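Local coordinates for protein GTP pyrophosphokinase (Chlorobaculum tepidum, PDB 3IBW) that is the ACT domain of a GTP pyrophosphokinase, an enzyme expected to make the alarmone (p)ppGpp, and is probably a regulatory module, at residues I51-T56 with T60-K65. The protein carries 1 engineered substitution. Residues are numbered along the deposited sequence; the frame is centred on the assembly and turned at random.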
loop_
_atom_site.group_PDB
_atom_site.type_symbol
_atom_site.label_atom_id
_atom_site.label_comp_id
_atom_site.label_asym_id
_atom_site.label_seq_id
_atom_site.Cartn_x
_atom_site.Cartn_y
_atom_site.Cartn_z
ATOM N N ILE A 51 -3.761 -10.931 -0.268
ATOM C CA ILE A 51 -4.376 -10.746 -1.574
ATOM C C ILE A 51 -5.155 -11.985 -1.980
ATOM O O ILE A 51 -4.925 -13.068 -1.433
ATOM C CB ILE A 51 -3.294 -10.538 -2.681
ATOM C CG1 ILE A 51 -2.334 -11.744 -2.712
ATOM C CG2 ILE A 51 -2.512 -9.262 -2.440
ATOM C CD1 ILE A 51 -1.407 -11.759 -3.917
ATOM N N PHE A 52 -6.093 -11.811 -2.912
ATOM C CA PHE A 52 -6.840 -12.935 -3.476
ATOM C C PHE A 52 -6.109 -13.163 -4.804
ATOM O O PHE A 52 -5.959 -12.246 -5.621
ATOM C CB PHE A 52 -8.313 -12.596 -3.695
ATOM C CG PHE A 52 -9.139 -12.770 -2.465
ATOM C CD1 PHE A 52 -9.405 -14.038 -1.959
ATOM C CD2 PHE A 52 -9.636 -11.671 -1.797
ATOM C CE1 PHE A 52 -10.144 -14.195 -0.792
ATOM C CE2 PHE A 52 -10.375 -11.820 -0.625
ATOM C CZ PHE A 52 -10.636 -13.081 -0.129
ATOM N N VAL A 53 -5.655 -14.394 -5.015
ATOM C CA VAL A 53 -4.888 -14.728 -6.202
ATOM C C VAL A 53 -5.409 -15.989 -6.877
ATOM O O VAL A 53 -5.977 -16.867 -6.232
ATOM C CB VAL A 53 -3.380 -14.852 -5.803
ATOM C CG1 VAL A 53 -3.189 -15.987 -4.823
ATOM C CG2 VAL A 53 -2.518 -15.025 -7.022
ATOM N N LYS A 54 -5.207 -16.050 -8.187
ATOM C CA LYS A 54 -5.662 -17.158 -9.023
ATOM C C LYS A 54 -5.203 -18.544 -8.617
ATOM O O LYS A 54 -6.007 -19.462 -8.444
ATOM C CB LYS A 54 -5.229 -16.905 -10.470
ATOM C CG LYS A 54 -5.713 -17.930 -11.479
ATOM C CD LYS A 54 -5.390 -17.504 -12.910
ATOM C CE LYS A 54 -3.917 -17.687 -13.243
ATOM N NZ LYS A 54 -3.685 -17.709 -14.720
ATOM N N ASN A 55 -3.894 -18.692 -8.479
ATOM C CA ASN A 55 -3.313 -19.974 -8.123
ATOM C C ASN A 55 -1.902 -19.766 -7.595
ATOM O O ASN A 55 -1.432 -18.630 -7.515
ATOM C CB ASN A 55 -3.293 -20.914 -9.348
ATOM C CG ASN A 55 -2.575 -20.309 -10.557
ATOM O OD1 ASN A 55 -1.639 -19.526 -10.411
ATOM N ND2 ASN A 55 -3.009 -20.688 -11.758
ATOM N N THR A 56 -1.223 -20.857 -7.250
ATOM C CA THR A 56 0.124 -20.758 -6.700
ATOM C C THR A 56 1.149 -20.222 -7.692
ATOM O O THR A 56 2.021 -19.437 -7.314
ATOM C CB THR A 56 0.597 -22.117 -6.139
ATOM O OG1 THR A 56 -0.409 -22.643 -5.258
ATOM C CG2 THR A 56 1.889 -21.934 -5.344
ATOM N N THR A 60 3.545 -16.992 -7.007
ATOM C CA THR A 60 4.994 -17.058 -7.124
ATOM C C THR A 60 5.539 -15.931 -8.011
ATOM O O THR A 60 6.579 -15.344 -7.699
ATOM C CB THR A 60 5.419 -18.438 -7.678
ATOM O OG1 THR A 60 5.014 -19.451 -6.749
ATOM C CG2 THR A 60 6.932 -18.514 -7.866
ATOM N N THR A 61 4.834 -15.612 -9.097
ATOM C CA THR A 61 5.284 -14.550 -9.997
ATOM C C THR A 61 5.215 -13.172 -9.334
ATOM O O THR A 61 6.044 -12.305 -9.610
ATOM C CB THR A 61 4.463 -14.516 -11.311
ATOM O OG1 THR A 61 3.145 -14.021 -11.054
ATOM C CG2 THR A 61 4.364 -15.904 -11.898
ATOM N N LEU A 62 4.234 -12.959 -8.461
ATOM C CA LEU A 62 4.127 -11.675 -7.773
ATOM C C LEU A 62 5.260 -11.574 -6.744
ATOM O O LEU A 62 5.856 -10.508 -6.578
ATOM C CB LEU A 62 2.769 -11.545 -7.066
ATOM C CG LEU A 62 1.517 -11.748 -7.936
ATOM C CD1 LEU A 62 0.259 -11.601 -7.073
ATOM C CD2 LEU A 62 1.506 -10.748 -9.086
HETATM N N MSE A 63 5.561 -12.674 -6.055
HETATM C CA MSE A 63 6.634 -12.654 -5.066
HETATM C C MSE A 63 7.987 -12.461 -5.749
HETATM O O MSE A 63 8.852 -11.763 -5.221
HETATM C CB MSE A 63 6.613 -13.937 -4.235
HETATM C CG MSE A 63 5.364 -14.053 -3.381
HETATM SE SE MSE A 63 5.527 -15.456 -2.076
HETATM C CE MSE A 63 5.338 -16.979 -3.228
ATOM N N ASP A 64 8.167 -13.068 -6.923
ATOM C CA ASP A 64 9.416 -12.922 -7.672
ATOM C C ASP A 64 9.621 -11.461 -8.112
ATOM O O ASP A 64 10.741 -10.957 -8.070
ATOM C CB ASP A 64 9.429 -13.861 -8.885
ATOM C CG ASP A 64 9.666 -15.310 -8.491
ATOM O OD1 ASP A 64 9.974 -15.567 -7.306
ATOM O OD2 ASP A 64 9.559 -16.193 -9.366
ATOM N N LYS A 65 8.548 -10.791 -8.530
ATOM C CA LYS A 65 8.614 -9.382 -8.928
ATOM C C LYS A 65 9.085 -8.519 -7.750
ATOM O O LYS A 65 9.912 -7.625 -7.912
ATOM C CB LYS A 65 7.242 -8.874 -9.375
ATOM C CG LYS A 65 6.912 -9.148 -10.829
ATOM C CD LYS A 65 5.998 -8.063 -11.387
ATOM C CE LYS A 65 6.748 -6.749 -11.612
ATOM N NZ LYS A 65 7.096 -6.520 -13.048
#
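Leu62 meets Ile51 methyl to methyl, CD1 to CD1 at 3.6 Å, where the helix faces the end of the strand before it. Val53 adds a looser apolar touch, its CG2 lying 4.4 Å from the same CD1 of Leu62. Ile51 holds CG1 between its backbone N and carbonyl carbon (chi1 58°) and runs on extended, which carries CD1 out toward the helix, while Leu62 sends CD1 out as the extended branch (chi2 179°). The two side chains slant across one another and meet at their terminal methyls. The second point of contact is within the helix. Thr60 N donates to Thr56 O at 2.9 Å with an N-H...O angle of 162°, the i to i+4 bond of the first turn. Thr60 OG1, beside its own backbone N, lies 3.0 Å from that Thr56 O. Just before Thr56, Asn55 is the N-cap, its OD1 accepting from Lys58 N. Phe29 and Thr31 also touch Leu62. Strand 44-53 pairs here with strand 4-13, where backbone hydrogen bonds join Ile51 to Ala6 and Val53 to Phe4, and helix 56-67 packs on this antiparallel ACT-domain sheet, with Met63 reaching Ile8 and, on strand 72-78, Val75.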